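SYE1 (Shewanella oneidensis, PDB 4AWS) binds flavin mononucleotide and, as in other members of the Old Yellow Enzyme family, probably reduces the C=C bonds of its substrates with NADH or NADPH as hydride source. Local coordinates at residues T26-S31 / A69-I74; G34-H39 / P77-G82; R233-T238 / H268-D273. The protein carries 1 engineered substitution. All coordinates share one frame; numbering follows the deposited sequence.

Interaction 1: residues T26-S31 / A69-I74. With FMN (flavin mononucleotide), chain B.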
loop_
_atom_site.group_PDB
_atom_site.type_symbol
_atom_site.label_atom_id
_atom_site.label_comp_id
_atom_site.label_asym_id
_atom_site.label_seq_id
_atom_site.Cartn_x
_atom_site.Cartn_y
_atom_site.Cartn_z
ATOM N N THR A 26 7.367 1.160 -2.864
ATOM C CA THR A 26 8.515 0.250 -2.654
ATOM C C THR A 26 9.760 0.800 -3.340
ATOM O O THR A 26 9.742 1.054 -4.539
ATOM C CB THR A 26 8.124 -1.106 -3.269
ATOM O OG1 THR A 26 7.141 -1.748 -2.454
ATOM C CG2 THR A 26 9.297 -2.083 -3.374
ATOM N N ARG A 27 10.819 0.930 -2.558
ATOM C CA ARG A 27 12.117 1.393 -3.081
ATOM C C ARG A 27 13.220 0.373 -2.900
ATOM O O ARG A 27 14.335 0.539 -3.441
ATOM C CB ARG A 27 12.535 2.731 -2.468
ATOM C CG ARG A 27 11.459 3.815 -2.549
ATOM C CD ARG A 27 10.910 4.071 -3.970
ATOM N NE ARG A 27 12.005 4.422 -4.883
ATOM C CZ ARG A 27 12.561 5.631 -4.982
ATOM N NH1 ARG A 27 12.085 6.638 -4.296
ATOM N NH2 ARG A 27 13.599 5.797 -5.776
ATOM N N SER A 28 12.977 -0.699 -2.153
ATOM C CA SER A 28 13.952 -1.791 -1.975
ATOM C C SER A 28 15.314 -1.265 -1.568
ATOM O O SER A 28 16.347 -1.634 -2.141
ATOM C CB SER A 28 13.971 -2.663 -3.217
ATOM O OG SER A 28 12.751 -3.377 -3.342
ATOM N N ARG A 29 15.320 -0.442 -0.514
ATOM C CA ARG A 29 16.540 0.164 0.038
ATOM C C ARG A 29 16.848 -0.379 1.417
ATOM O O ARG A 29 17.755 0.167 2.102
ATOM C CB ARG A 29 16.415 1.691 0.104
ATOM C CG ARG A 29 16.133 2.421 -1.203
ATOM C CD ARG A 29 17.240 2.178 -2.192
ATOM N NE ARG A 29 17.539 3.237 -3.171
ATOM C CZ ARG A 29 16.917 3.461 -4.316
ATOM N NH1 ARG A 29 15.789 2.837 -4.612
ATOM N NH2 ARG A 29 17.405 4.378 -5.147
ATOM N N ALA A 30 16.145 -1.377 1.916
ATOM C CA ALA A 30 16.345 -1.801 3.310
ATOM C C ALA A 30 17.734 -2.425 3.506
ATOM O O ALA A 30 18.273 -3.109 2.637
ATOM C CB ALA A 30 15.257 -2.769 3.731
ATOM N N SER A 31 18.274 -2.167 4.690
ATOM C CA SER A 31 19.618 -2.650 5.016
ATOM C C SER A 31 19.620 -4.186 5.136
ATOM O O SER A 31 18.688 -4.804 5.627
ATOM C CB SER A 31 20.109 -2.031 6.296
ATOM O OG SER A 31 20.256 -0.669 6.145
ATOM N N ALA A 69 13.096 -8.272 -3.453
ATOM C CA ALA A 69 14.333 -8.127 -2.693
ATOM C C ALA A 69 14.376 -6.799 -1.970
ATOM O O ALA A 69 13.987 -5.762 -2.474
ATOM C CB ALA A 69 15.526 -8.252 -3.623
ATOM N N TRP A 70 14.925 -6.841 -0.748
ATOM C CA TRP A 70 15.386 -5.666 -0.018
ATOM C C TRP A 70 14.249 -4.771 0.436
ATOM O O TRP A 70 14.493 -3.582 0.745
ATOM C CB TRP A 70 16.457 -4.834 -0.772
ATOM C CG TRP A 70 17.494 -5.688 -1.459
ATOM C CD1 TRP A 70 18.268 -6.671 -0.893
ATOM C CD2 TRP A 70 17.838 -5.637 -2.841
ATOM N NE1 TRP A 70 19.091 -7.218 -1.857
ATOM C CE2 TRP A 70 18.841 -6.605 -3.060
ATOM C CE3 TRP A 70 17.386 -4.845 -3.905
ATOM C CZ2 TRP A 70 19.391 -6.799 -4.321
ATOM C CZ3 TRP A 70 17.928 -5.044 -5.134
ATOM C CH2 TRP A 70 18.931 -6.013 -5.349
ATOM N N THR A 71 13.031 -5.274 0.541
ATOM C CA THR A 71 11.950 -4.493 1.143
ATOM C C THR A 71 12.030 -4.591 2.643
ATOM O O THR A 71 12.438 -5.618 3.207
ATOM C CB THR A 71 10.572 -4.911 0.608
ATOM O OG1 THR A 71 10.274 -6.277 0.955
ATOM C CG2 THR A 71 10.522 -4.830 -0.907
ATOM N N PRO A 72 11.698 -3.522 3.367
ATOM C CA PRO A 72 11.817 -3.513 4.825
ATOM C C PRO A 72 10.727 -4.319 5.493
ATOM O O PRO A 72 9.557 -4.225 5.102
ATOM C CB PRO A 72 11.645 -2.022 5.199
ATOM C CG PRO A 72 10.741 -1.501 4.089
ATOM C CD PRO A 72 11.228 -2.225 2.836
ATOM N N GLY A 73 11.058 -5.065 6.521
ATOM C CA GLY A 73 10.088 -5.760 7.291
ATOM C C GLY A 73 9.598 -4.979 8.497
ATOM O O GLY A 73 10.131 -3.919 8.849
ATOM N N ILE A 74 8.568 -5.527 9.186
ATOM C CA ILE A 74 8.035 -4.922 10.392
ATOM C C ILE A 74 7.764 -5.991 11.448
ATOM O O ILE A 74 6.855 -5.823 12.270
ATOM C CB ILE A 74 6.835 -3.999 10.074
ATOM C CG1 ILE A 74 6.500 -3.048 11.211
ATOM C CG2 ILE A 74 5.616 -4.800 9.601
ATOM C CD1 ILE A 74 5.811 -1.777 10.739
HETATM N N1 FMN B . 1.526 0.514 -4.118
HETATM C C2 FMN B . 1.341 -0.108 -2.937
HETATM O O2 FMN B . 0.199 -0.249 -2.430
HETATM N N3 FMN B . 2.432 -0.545 -2.224
HETATM C C4 FMN B . 3.742 -0.400 -2.627
HETATM O O4 FMN B . 4.667 -0.758 -1.871
HETATM C C4A FMN B . 3.907 0.151 -3.921
HETATM N N5 FMN B . 5.179 0.298 -4.425
HETATM C C5A FMN B . 5.330 1.040 -5.576
HETATM C C6 FMN B . 6.586 1.328 -6.048
HETATM C C7 FMN B . 6.818 2.146 -7.154
HETATM C C7M FMN B . 8.239 2.516 -7.520
HETATM C C8 FMN B . 5.729 2.665 -7.838
HETATM C C8M FMN B . 5.912 3.576 -8.975
HETATM C C9 FMN B . 4.428 2.386 -7.387
HETATM C C9A FMN B . 4.208 1.561 -6.267
HETATM N N10 FMN B . 2.923 1.339 -5.748
HETATM C C10 FMN B . 2.749 0.652 -4.574
HETATM C "C1'" FMN B . 1.761 2.008 -6.405
HETATM C "C2'" FMN B . 1.644 3.459 -6.015
HETATM O "O2'" FMN B . 1.277 3.625 -4.642
HETATM C "C3'" FMN B . 0.588 4.198 -6.840
HETATM O "O3'" FMN B . -0.721 3.691 -6.547
HETATM C "C4'" FMN B . 0.787 4.161 -8.338
HETATM O "O4'" FMN B . 2.166 4.431 -8.683
HETATM C "C5'" FMN B . -0.166 5.056 -9.098
HETATM O "O5'" FMN B . 0.012 6.433 -8.742
HETATM P P FMN B . 0.893 7.416 -9.712
HETATM O O1P FMN B . 2.326 6.953 -9.615
HETATM O O2P FMN B . 0.342 7.266 -11.133
HETATM O O3P FMN B . 0.674 8.791 -9.103
#

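Interaction 2: residues G34-H39 / P77-G82. With BOG (octyl beta-D-glucopyranoside), chain D.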
loop_
_atom_site.group_PDB
_atom_site.type_symbol
_atom_site.label_atom_id
_atom_site.label_comp_id
_atom_site.label_asym_id
_atom_site.label_seq_id
_atom_site.Cartn_x
_atom_site.Cartn_y
_atom_site.Cartn_z
ATOM N N GLY A 34 18.883 -8.456 7.139
ATOM C CA GLY A 34 17.796 -8.198 8.076
ATOM C C GLY A 34 16.616 -7.391 7.560
ATOM O O GLY A 34 15.614 -7.297 8.308
ATOM N N ASP A 35 16.712 -6.833 6.362
ATOM C CA ASP A 35 15.599 -6.058 5.762
ATOM C C ASP A 35 15.131 -4.948 6.710
ATOM O O ASP A 35 13.962 -4.826 7.061
ATOM C CB ASP A 35 14.451 -6.986 5.370
ATOM C CG ASP A 35 14.756 -7.897 4.197
ATOM O OD1 ASP A 35 15.620 -7.546 3.349
ATOM O OD2 ASP A 35 14.111 -8.960 4.151
ATOM N N VAL A 36 16.085 -4.105 7.105
ATOM C CA VAL A 36 15.866 -3.108 8.142
ATOM C C VAL A 36 15.783 -1.702 7.556
ATOM O O VAL A 36 16.682 -1.230 6.851
ATOM C CB VAL A 36 16.987 -3.141 9.193
ATOM C CG1 VAL A 36 16.619 -2.293 10.387
ATOM C CG2 VAL A 36 17.268 -4.595 9.642
ATOM N N ALA A 37 14.681 -0.978 7.846
ATOM C CA ALA A 37 14.575 0.420 7.478
ATOM C C ALA A 37 15.751 1.211 8.077
ATOM O O ALA A 37 16.258 0.844 9.150
ATOM C CB ALA A 37 13.254 0.996 7.951
ATOM N N ASN A 38 16.173 2.263 7.390
ATOM C CA ASN A 38 17.477 2.836 7.677
ATOM C C ASN A 38 17.532 4.349 7.493
ATOM O O ASN A 38 16.536 5.019 7.194
ATOM C CB ASN A 38 18.533 2.107 6.834
ATOM C CG ASN A 38 18.206 2.266 5.367
ATOM O OD1 ASN A 38 17.630 3.244 4.921
ATOM N ND2 ASN A 38 18.591 1.268 4.600
ATOM N N HIS A 39 18.755 4.886 7.694
ATOM C CA HIS A 39 18.967 6.321 7.652
ATOM C C HIS A 39 18.548 6.919 6.344
ATOM O O HIS A 39 17.898 7.984 6.328
ATOM C CB HIS A 39 20.451 6.641 7.874
ATOM C CG HIS A 39 21.072 6.151 9.104
ATOM N ND1 HIS A 39 21.691 4.930 9.110
ATOM C CD2 HIS A 39 21.297 6.740 10.294
ATOM C CE1 HIS A 39 22.241 4.769 10.324
ATOM N NE2 HIS A 39 22.016 5.869 11.057
ATOM N N PRO A 77 12.588 -6.955 16.158
ATOM C CA PRO A 77 12.860 -5.750 16.945
ATOM C C PRO A 77 13.723 -4.750 16.209
ATOM O O PRO A 77 13.493 -3.546 16.327
ATOM C CB PRO A 77 13.608 -6.355 18.189
ATOM C CG PRO A 77 12.981 -7.703 18.316
ATOM C CD PRO A 77 12.916 -8.214 16.879
ATOM N N GLU A 78 14.726 -5.189 15.459
ATOM C CA GLU A 78 15.586 -4.286 14.721
ATOM C C GLU A 78 14.781 -3.552 13.641
ATOM O O GLU A 78 15.025 -2.387 13.361
ATOM C CB GLU A 78 16.720 -5.059 14.068
ATOM C CG GLU A 78 17.616 -5.743 15.112
ATOM C CD GLU A 78 17.164 -7.111 15.573
ATOM O OE1 GLU A 78 16.090 -7.710 15.454
ATOM O OE2 GLU A 78 18.035 -7.789 16.211
ATOM N N GLN A 79 13.884 -4.233 12.974
ATOM C CA GLN A 79 13.044 -3.663 11.937
ATOM C C GLN A 79 12.150 -2.584 12.534
ATOM O O GLN A 79 11.935 -1.530 11.916
ATOM C CB GLN A 79 12.193 -4.744 11.265
ATOM C CG GLN A 79 12.990 -5.573 10.277
ATOM C CD GLN A 79 12.247 -6.810 9.858
ATOM O OE1 GLN A 79 11.186 -7.163 10.395
ATOM N NE2 GLN A 79 12.782 -7.499 8.888
ATOM N N ILE A 80 11.593 -2.828 13.684
ATOM C CA ILE A 80 10.763 -1.833 14.374
ATOM C C ILE A 80 11.596 -0.583 14.672
ATOM O O ILE A 80 11.146 0.535 14.474
ATOM C CB ILE A 80 10.152 -2.458 15.644
ATOM C CG1 ILE A 80 9.160 -3.557 15.264
ATOM C CG2 ILE A 80 9.552 -1.407 16.569
ATOM C CD1 ILE A 80 8.716 -4.406 16.435
ATOM N N ALA A 81 12.817 -0.794 15.159
ATOM C CA ALA A 81 13.706 0.310 15.488
ATOM C C ALA A 81 14.145 1.098 14.276
ATOM O O ALA A 81 14.282 2.310 14.334
ATOM C CB ALA A 81 14.916 -0.291 16.227
ATOM N N GLY A 82 14.380 0.392 13.159
ATOM C CA GLY A 82 14.709 1.127 11.928
ATOM C C GLY A 82 13.564 2.001 11.499
ATOM O O GLY A 82 13.726 3.154 11.098
HETATM C C1 BOG D . 23.737 9.196 8.025
HETATM O O1 BOG D . 22.885 9.759 9.022
HETATM C C2 BOG D . 24.225 7.865 8.591
HETATM O O2 BOG D . 25.006 8.143 9.753
HETATM C C3 BOG D . 25.121 7.219 7.516
HETATM O O3 BOG D . 25.562 5.968 7.964
HETATM C C4 BOG D . 24.308 6.998 6.247
HETATM O O4 BOG D . 25.128 6.474 5.220
HETATM C C5 BOG D . 23.698 8.336 5.822
HETATM O O5 BOG D . 22.904 8.929 6.893
HETATM C C6 BOG D . 22.741 8.130 4.648
HETATM O O6 BOG D . 22.470 9.420 4.082
HETATM C "C1'" BOG D . 22.434 11.059 8.660
HETATM C "C2'" BOG D . 21.850 11.697 9.914
HETATM C "C3'" BOG D . 21.804 13.218 9.881
HETATM C "C4'" BOG D . 21.361 13.851 11.206
HETATM C "C5'" BOG D . 21.116 15.357 11.008
HETATM C "C6'" BOG D . 21.413 16.179 12.280
HETATM C "C7'" BOG D . 20.643 17.495 12.144
HETATM C "C8'" BOG D . 19.312 17.420 12.927
HETATM O O HOH W 1 12.415 -2.149 9.125
#

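Interaction 3: residues R233-T238 / H268-D273. With FMN (flavin mononucleotide), chain B.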
loop_
_atom_site.group_PDB
_atom_site.type_symbol
_atom_site.label_atom_id
_atom_site.label_comp_id
_atom_site.label_asym_id
_atom_site.label_seq_id
_atom_site.Cartn_x
_atom_site.Cartn_y
_atom_site.Cartn_z
ATOM N N ARG A 233 -6.277 -0.367 1.619
ATOM C CA ARG A 233 -6.113 -0.107 0.193
ATOM C C ARG A 233 -6.737 -1.248 -0.626
ATOM O O ARG A 233 -6.499 -2.417 -0.350
ATOM C CB ARG A 233 -4.619 0.038 -0.185
ATOM C CG ARG A 233 -4.455 0.833 -1.458
ATOM C CD ARG A 233 -3.014 1.184 -1.778
ATOM N NE ARG A 233 -3.005 2.345 -2.661
ATOM C CZ ARG A 233 -2.012 2.719 -3.462
ATOM N NH1 ARG A 233 -1.002 1.942 -3.718
ATOM N NH2 ARG A 233 -2.106 3.884 -4.102
ATOM N N LEU A 234 -7.533 -0.851 -1.631
ATOM C CA LEU A 234 -8.175 -1.758 -2.579
ATOM C C LEU A 234 -7.871 -1.353 -3.998
ATOM O O LEU A 234 -7.618 -0.179 -4.273
ATOM C CB LEU A 234 -9.714 -1.775 -2.384
ATOM C CG LEU A 234 -10.224 -2.225 -1.013
ATOM C CD1 LEU A 234 -11.761 -2.102 -0.975
ATOM C CD2 LEU A 234 -9.799 -3.662 -0.689
ATOM N N ALA A 235 -7.963 -2.301 -4.932
ATOM C CA ALA A 235 -7.762 -2.094 -6.360
ATOM C C ALA A 235 -8.890 -2.772 -7.125
ATOM O O ALA A 235 -8.783 -3.912 -7.569
ATOM C CB ALA A 235 -6.431 -2.652 -6.816
ATOM N N PRO A 236 -10.048 -2.076 -7.252
ATOM C CA PRO A 236 -11.217 -2.776 -7.852
ATOM C C PRO A 236 -11.030 -3.213 -9.281
ATOM O O PRO A 236 -11.584 -4.260 -9.654
ATOM C CB PRO A 236 -12.317 -1.700 -7.727
ATOM C CG PRO A 236 -11.922 -0.870 -6.563
ATOM C CD PRO A 236 -10.381 -0.777 -6.678
ATOM N N LEU A 237 -10.321 -2.421 -10.099
ATOM C CA LEU A 237 -10.363 -2.626 -11.533
ATOM C C LEU A 237 -9.027 -2.947 -12.181
ATOM O O LEU A 237 -9.006 -3.452 -13.306
ATOM C CB LEU A 237 -10.977 -1.402 -12.248
ATOM C CG LEU A 237 -12.412 -1.111 -11.853
ATOM C CD1 LEU A 237 -12.878 0.142 -12.597
ATOM C CD2 LEU A 237 -13.365 -2.234 -12.154
ATOM N N THR A 238 -7.906 -2.638 -11.567
ATOM C CA THR A 238 -6.619 -3.027 -12.127
ATOM C C THR A 238 -6.459 -4.547 -11.931
ATOM O O THR A 238 -7.054 -5.153 -11.059
ATOM C CB THR A 238 -5.467 -2.248 -11.504
ATOM O OG1 THR A 238 -5.518 -2.450 -10.089
ATOM C CG2 THR A 238 -5.571 -0.765 -11.820
ATOM N N HIS A 268 -8.466 3.645 0.613
ATOM C CA HIS A 268 -7.544 4.102 -0.404
ATOM C C HIS A 268 -7.729 3.250 -1.641
ATOM O O HIS A 268 -7.566 2.045 -1.567
ATOM C CB HIS A 268 -6.142 4.045 0.181
ATOM C CG HIS A 268 -5.028 4.605 -0.637
ATOM N ND1 HIS A 268 -3.737 4.628 -0.132
ATOM C CD2 HIS A 268 -4.959 5.160 -1.854
ATOM C CE1 HIS A 268 -2.965 5.203 -1.050
ATOM N NE2 HIS A 268 -3.657 5.549 -2.145
ATOM N N ILE A 269 -8.088 3.884 -2.747
ATOM C CA ILE A 269 -8.305 3.204 -4.012
ATOM C C ILE A 269 -7.081 3.435 -4.906
ATOM O O ILE A 269 -6.744 4.569 -5.262
ATOM C CB ILE A 269 -9.585 3.702 -4.699
ATOM C CG1 ILE A 269 -10.798 3.552 -3.799
ATOM C CG2 ILE A 269 -9.754 3.019 -6.051
ATOM C CD1 ILE A 269 -11.140 2.148 -3.359
ATOM N N ALA A 270 -6.457 2.327 -5.303
ATOM C CA ALA A 270 -5.344 2.314 -6.251
ATOM C C ALA A 270 -5.945 2.207 -7.637
ATOM O O ALA A 270 -6.315 1.128 -8.114
ATOM C CB ALA A 270 -4.406 1.181 -5.936
ATOM N N GLU A 271 -6.123 3.358 -8.284
ATOM C CA GLU A 271 -6.865 3.510 -9.511
ATOM C C GLU A 271 -6.061 3.132 -10.753
ATOM O O GLU A 271 -6.634 2.809 -11.812
ATOM C CB GLU A 271 -7.421 4.942 -9.568
ATOM C CG GLU A 271 -8.278 5.316 -10.715
ATOM C CD GLU A 271 -8.924 6.676 -10.566
ATOM O OE1 GLU A 271 -8.697 7.341 -9.514
ATOM O OE2 GLU A 271 -9.617 7.080 -11.545
ATOM N N VAL A 272 -4.744 3.250 -10.669
ATOM C CA VAL A 272 -3.796 2.887 -11.721
ATOM C C VAL A 272 -2.695 2.068 -11.071
ATOM O O VAL A 272 -2.280 2.416 -9.948
ATOM C CB VAL A 272 -3.181 4.121 -12.403
ATOM C CG1 VAL A 272 -2.115 3.734 -13.432
ATOM C CG2 VAL A 272 -4.269 4.996 -13.024
ATOM N N ASP A 273 -2.205 1.065 -11.784
ATOM C CA ASP A 273 -0.998 0.338 -11.348
ATOM C C ASP A 273 -0.052 0.340 -12.540
ATOM O O ASP A 273 -0.384 -0.281 -13.563
ATOM C CB ASP A 273 -1.307 -1.051 -10.813
ATOM C CG ASP A 273 -0.192 -1.543 -9.868
ATOM O OD1 ASP A 273 0.431 -0.688 -9.083
ATOM O OD2 ASP A 273 -0.036 -2.748 -9.788
HETATM N N1 FMN B . 1.526 0.514 -4.118
HETATM C C2 FMN B . 1.341 -0.108 -2.937
HETATM O O2 FMN B . 0.199 -0.249 -2.430
HETATM N N3 FMN B . 2.432 -0.545 -2.224
HETATM C C4 FMN B . 3.742 -0.400 -2.627
HETATM O O4 FMN B . 4.667 -0.758 -1.871
HETATM C C4A FMN B . 3.907 0.151 -3.921
HETATM N N5 FMN B . 5.179 0.298 -4.425
HETATM C C5A FMN B . 5.330 1.040 -5.576
HETATM C C6 FMN B . 6.586 1.328 -6.048
HETATM C C7 FMN B . 6.818 2.146 -7.154
HETATM C C7M FMN B . 8.239 2.516 -7.520
HETATM C C8 FMN B . 5.729 2.665 -7.838
HETATM C C8M FMN B . 5.912 3.576 -8.975
HETATM C C9 FMN B . 4.428 2.386 -7.387
HETATM C C9A FMN B . 4.208 1.561 -6.267
HETATM N N10 FMN B . 2.923 1.339 -5.748
HETATM C C10 FMN B . 2.749 0.652 -4.574
HETATM C "C1'" FMN B . 1.761 2.008 -6.405
HETATM C "C2'" FMN B . 1.644 3.459 -6.015
HETATM O "O2'" FMN B . 1.277 3.625 -4.642
HETATM C "C3'" FMN B . 0.588 4.198 -6.840
HETATM O "O3'" FMN B . -0.721 3.691 -6.547
HETATM C "C4'" FMN B . 0.787 4.161 -8.338
HETATM O "O4'" FMN B . 2.166 4.431 -8.683
HETATM C "C5'" FMN B . -0.166 5.056 -9.098
HETATM O "O5'" FMN B . 0.012 6.433 -8.742
HETATM P P FMN B . 0.893 7.416 -9.712
HETATM O O1P FMN B . 2.326 6.953 -9.615
HETATM O O2P FMN B . 0.342 7.266 -11.133
HETATM O O3P FMN B . 0.674 8.791 -9.103
HETATM O O HOH W 2 -8.546 -0.192 -9.503
HETATM O O HOH W 3 -4.113 -0.611 -8.824
#

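Interaction 1: residues T26-S31 / A69-I74
With OG turned beside its own backbone N (chi1 -68°), Ser-28 donates a 2.8 Å bond from OG to Ala-69 O, almost straight on to that carbonyl; a comparable torsion at Thr-26 (chi1 -72°) sends OG1 to the flavin and leaves CG2 beside Thr-71. The methyl CG2 of Thr-71 also lies 3.6 Å from Ser-28 OG. One residue further, Trp-70 O takes Ala-30 N at 3.0 Å, and Ser-28 CA adds a CA-H...O contact to the same oxygen. An alanine in place of Ser-28 would remove the hydroxyl and would probably leave Ala-69 O without this donor. Both segments are loops that follow neighbouring strands of the TIM barrel, 20-22 and 53-60, so the contact ties two successive strand-to-helix connections together beside the cofactor. At the flavin end, Thr-26 OG1 donates to FMN O4 at 2.7 Å. Thr-26 CG2 meets Thr-71 CG2 at 3.9 Å. Beyond the backbone bond, Ala-30 CB rests 4.0 Å from Pro-72 CB. The far end of the Trp-70 indole leads away, its NE1 bound to Asp-134, though its near side stays beside Ser-28 O; Thr-71 OG1 turns to Gln-60.

Interaction 2: residues G34-H39 / P77-G82
Val-36 CG1 presses on the first turn and a half of helix 77-92, 3.4 Å from Glu-78 O, and beside it the loop comes down on Gly-82. Here the packing is tight: Ala-37 O sits 3.2 Å from Gly-82 CA in a CA-H...O contact, and Ala-37 CB lies 3.7 Å from Gly-82 C. A side chain on this glycine would run into Ala-37 O and Val-36 CG1, which explains how the loop can approach the helix backbone so closely. Val-36 CG1 is anti to its backbone N (chi1 -169°), which places that methyl over the helix. Residues 34-38 end the loop between barrel strand 20-22 and helix 39-46, so the entry to one barrel helix lies against the start of the next; Asn-38 is the N-cap, its OD1 taking Met-41 N, and Asp-35 and Val-36 form a G1 beta bulge opposite Ser-31.

Towards Gly-34 the contact becomes polar and water-bridged. Gln-79, extended beyond CG, reaches out from the helix to the loop and donates from NE2 to Gly-34 O at 2.9 Å, the oxygen lying 20° out of the amide plane; its OE1 accepts from Tyr-75 N and Thr-76 N. A water bridges Ala-37 N and Gln-79 O. Gly-34 and Glu-78 lie at the solvent side. Further out, where His-39 no longer touches 77-82, an octyl glucoside sugar covers one face of its ring, C2 above the centre.

Interaction 3: residues R233-T238 / H268-D273
Arg-233 and His-268 pair as parallel strand neighbours, and the ladder between them is carried by Leu-234, whose N donates to His-268 O and whose O accepts from Ala-270 N, both at 2.9 Å. The Arg-233 and His-268 side chains run alongside each other on one face, guanidinium and ring planes 53° apart. CG is anti to the backbone N in Arg-233 (chi1 -157°), and the chain stays extended to NE, which hovers over the centre of the imidazole. A hydrogen bond between His-268 ND1 and Glu-179 fixes the ring's rotation. Ala-270 CB covers one face of the guanidinium, 3.7 Å from Arg-233 NE. On the face that carries Leu-234 and Ile-269, Ile-269 CG2 meets CD of Pro-236 from the following loop. Two waters each donate to Ala-270 O; one accepts from Leu-237 N, the other from Thr-238 OG1, joining strand end to loop. The two strands belong to one beta-alpha-beta unit of the TIM barrel, with helix 248-262 as the crossover. Arg-233 NH1 donates to FMN O2 (2.8 Å) and O2' (3.0 Å), and NH2 to O3' (2.8 Å), gripping pyrimidine and ribityl chain at once. A positive charge held beside N1 and O2 would be expected to favour the negative charge of a reduced flavin.

Overall arrangement
All three contacts belong to one eight-stranded TIM barrel. Interactions 1 and 2 alternate along the chain and touch, their centres 9 Å apart. Both start from the loop after strand 20-22; interaction 1 meets the loop after strand 53-60, interaction 2 the helix 77-92 that follows it. Ser-31 N to Val-36 O and Arg-29 O to Asn-38 ND2 are probable hydrogen bonds linking them. Interaction 3 comes later in the chain, on strands 230-234 and 266-270, on the opposite side of the chain's centre, about 22 Å from interaction 1 and about 28 Å from interaction 2 between centres. Interactions 1 and 3 thus hold the flavin from two sides of the barrel, while interaction 2 lies away from it.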